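Local coordinates for protein Cwp19 (Clostridioides difficile, PDB 5OQ3) that is probably a cell-wall hydrolase; this part is its TIM-barrel glycoside hydrolase domain, which is thought to cleave peptidoglycan, at residues Asn200-Ala203 and Thr204-Tyr208. Residues are numbered along the deposited sequence; the frame is centred on the assembly and turned at random.
Sequences NDTA and TYQKY
The first turn of the short helix 202-208 opens with Asp-201 at its N-cap position, where the backbone carbonyl starts the i to i+4 series of hydrogen bonds. Asp-201 O accepts one from Tyr-205 N at 2.9 Å, almost straight with an N-H...O angle of 171°. Thr-202 O follows, hydrogen-bonded to Gln-206 N, also at 2.9 Å. The hydrogen bond from Lys-207 N to Ala-203 O is more bent, its N-H...O angle 149°. The carboxylate of Asp-201 makes no capping bond; it turns instead to the barrel-flanking helix 214-236, where OD1 forms a salt bridge with Arg-218. The helix lies in the connection between strand 186-189 and that longer helix of the TIM barrel; the centre of this contact is about 27 Å from the centre of the chain. On its buried side, Thr-204 CB rests 4.2 Å from Asp-201 CB, and Thr-204 OG1 is hydrogen-bonded to Asp-161 OD2. Tyr-205 CG stands anti to the backbone N (chi1 171°), which swings the ring outward to meet Trp-217 edge-to-face, with Thr-202 O still at the ring edge. On the exposed side Gln-206 leans back across Thr-202: its CG lies 3.3 Å from Thr-202 O, and OE1 approaches the methyl CG2 of Thr-202 at 3.4 Å.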
ATOM      1  N   ASN A 200     -10.412 -20.181   2.494  1.00 12.02           N
ATOM      2  CA  ASN A 200     -11.304 -21.024   3.272  1.00 12.73           C
ATOM      3  C   ASN A 200     -12.301 -20.205   4.083  1.00 11.91           C
ATOM      4  O   ASN A 200     -12.231 -20.140   5.317  1.00 13.67           O
ATOM      5  CB  ASN A 200     -10.508 -21.957   4.181  1.00 15.56           C
ATOM      6  CG  ASN A 200     -11.385 -22.990   4.840  1.00 20.03           C
ATOM      7  OD1 ASN A 200     -12.600 -23.038   4.601  1.00 26.05           O
ATOM      8  ND2 ASN A 200     -10.783 -23.813   5.679  1.00 23.41           N
ATOM      9  N   ASP A 201     -13.225 -19.594   3.346  1.00 11.84           N
ATOM     10  CA  ASP A 201     -14.275 -18.751   3.912  1.00 10.87           C
ATOM     11  C   ASP A 201     -15.659 -19.300   3.670  1.00 11.08           C
ATOM     12  O   ASP A 201     -16.618 -18.544   3.719  1.00 11.18           O
ATOM     13  CB  ASP A 201     -14.199 -17.317   3.374  1.00 11.77           C
ATOM     14  CG  ASP A 201     -14.328 -17.221   1.875  1.00 11.39           C
ATOM     15  OD1 ASP A 201     -14.554 -18.273   1.215  1.00 12.33           O
ATOM     16  OD2 ASP A 201     -14.219 -16.083   1.341  1.00 11.32           O
ATOM     17  N   THR A 202     -15.803 -20.592   3.429  1.00 12.67           N
ATOM     18  CA  THR A 202     -17.134 -21.136   3.119  1.00 12.92           C
ATOM     19  C   THR A 202     -18.142 -20.825   4.211  1.00 11.98           C
ATOM     20  O   THR A 202     -19.280 -20.469   3.905  1.00 12.58           O
ATOM     21  CB  THR A 202     -17.055 -22.628   2.895  1.00 16.02           C
ATOM     22  OG1 THR A 202     -16.054 -22.861   1.900  1.00 22.62           O
ATOM     23  CG2 THR A 202     -18.386 -23.182   2.484  1.00 19.15           C
ATOM     24  N   ALA A 203     -17.750 -20.951   5.477  1.00 11.23           N
ATOM     25  CA  ALA A 203     -18.708 -20.711   6.555  1.00 10.83           C
ATOM     26  C   ALA A 203     -19.128 -19.250   6.579  1.00  9.40           C
ATOM     27  O   ALA A 203     -20.296 -18.942   6.758  1.00 10.20           O
ATOM     28  CB  ALA A 203     -18.113 -21.130   7.888  1.00 13.34           C
ATOM     29  N   THR A 204     -18.175 -18.339   6.365  1.00  9.38           N
ATOM     30  CA  THR A 204     -18.455 -16.925   6.303  1.00  8.31           C
ATOM     31  C   THR A 204     -19.431 -16.638   5.164  1.00  8.04           C
ATOM     32  O   THR A 204     -20.386 -15.885   5.329  1.00  9.07           O
ATOM     33  CB  THR A 204     -17.145 -16.159   6.086  1.00  9.04           C
ATOM     34  OG1 THR A 204     -16.167 -16.644   6.988  1.00 11.63           O
ATOM     35  CG2 THR A 204     -17.330 -14.687   6.294  1.00  9.94           C
ATOM     36  N   TYR A 205     -19.184 -17.197   4.006  1.00  8.71           N
ATOM     37  CA  TYR A 205     -20.078 -17.046   2.826  1.00  9.24           C
ATOM     38  C   TYR A 205     -21.490 -17.567   3.112  1.00  9.99           C
ATOM     39  O   TYR A 205     -22.507 -16.934   2.808  1.00 10.41           O
ATOM     40  CB  TYR A 205     -19.442 -17.693   1.583  1.00  9.04           C
ATOM     41  CG  TYR A 205     -20.401 -17.736   0.440  1.00  9.81           C
ATOM     42  CD1 TYR A 205     -20.769 -16.567  -0.233  1.00  9.44           C
ATOM     43  CD2 TYR A 205     -21.040 -18.911   0.083  1.00 10.73           C
ATOM     44  CE1 TYR A 205     -21.736 -16.583  -1.232  1.00  9.66           C
ATOM     45  CE2 TYR A 205     -21.991 -18.950  -0.939  1.00 11.61           C
ATOM     46  CZ  TYR A 205     -22.349 -17.783  -1.585  1.00  9.98           C
ATOM     47  OH  TYR A 205     -23.280 -17.821  -2.583  1.00 12.92           O
ATOM     48  N   GLN A 206     -21.554 -18.728   3.740  1.00 10.83           N
ATOM     49  CA  GLN A 206     -22.875 -19.281   4.067  1.00 12.12           C
ATOM     50  C   GLN A 206     -23.643 -18.389   5.019  1.00 11.27           C
ATOM     51  O   GLN A 206     -24.860 -18.242   4.915  1.00 14.68           O
ATOM     52  CB  GLN A 206     -22.732 -20.691   4.629  1.00 14.27           C
ATOM     53  CG  GLN A 206     -22.345 -21.726   3.611  1.00 19.33           C
ATOM     54  CD  GLN A 206     -22.236 -23.110   4.223  1.00 27.87           C
ATOM     55  OE1 GLN A 206     -21.157 -23.650   4.318  1.00 43.99           O
ATOM     56  NE2 GLN A 206     -23.354 -23.666   4.678  1.00 31.17           N
ATOM     57  N   LYS A 207     -22.946 -17.802   5.973  1.00 11.05           N
ATOM     58  CA  LYS A 207     -23.611 -16.981   6.978  1.00 12.05           C
ATOM     59  C   LYS A 207     -23.995 -15.608   6.475  1.00 11.60           C
ATOM     60  O   LYS A 207     -25.055 -15.090   6.826  1.00 13.57           O
ATOM     61  CB  LYS A 207     -22.711 -16.821   8.213  1.00 12.52           C
ATOM     62  CG  LYS A 207     -23.403 -16.104   9.364  1.00 14.14           C
ATOM     63  CD  LYS A 207     -22.709 -16.304  10.679  1.00 16.88           C
ATOM     64  CE  LYS A 207     -23.359 -15.458  11.760  1.00 20.43           C
ATOM     65  NZ  LYS A 207     -24.644 -16.070  12.159  1.00 25.18           N
ATOM     66  N   TYR A 208     -23.153 -15.000   5.639  1.00 10.17           N
ATOM     67  CA  TYR A 208     -23.336 -13.582   5.253  1.00 10.41           C
ATOM     68  C   TYR A 208     -23.583 -13.346   3.779  1.00 10.72           C
ATOM     69  O   TYR A 208     -24.036 -12.252   3.422  1.00 13.24           O
ATOM     70  CB  TYR A 208     -22.111 -12.763   5.678  1.00 11.24           C
ATOM     71  CG  TYR A 208     -21.821 -12.770   7.151  1.00 11.60           C
ATOM     72  CD1 TYR A 208     -22.580 -12.041   8.016  1.00 13.12           C
ATOM     73  CD2 TYR A 208     -20.827 -13.598   7.693  1.00 12.94           C
ATOM     74  CE1 TYR A 208     -22.340 -12.032   9.367  1.00 12.95           C
ATOM     75  CE2 TYR A 208     -20.579 -13.606   9.043  1.00 13.21           C
ATOM     76  CZ  TYR A 208     -21.359 -12.840   9.875  1.00 13.86           C
ATOM     77  OH  TYR A 208     -21.136 -12.897  11.216  1.00 18.83           O
TER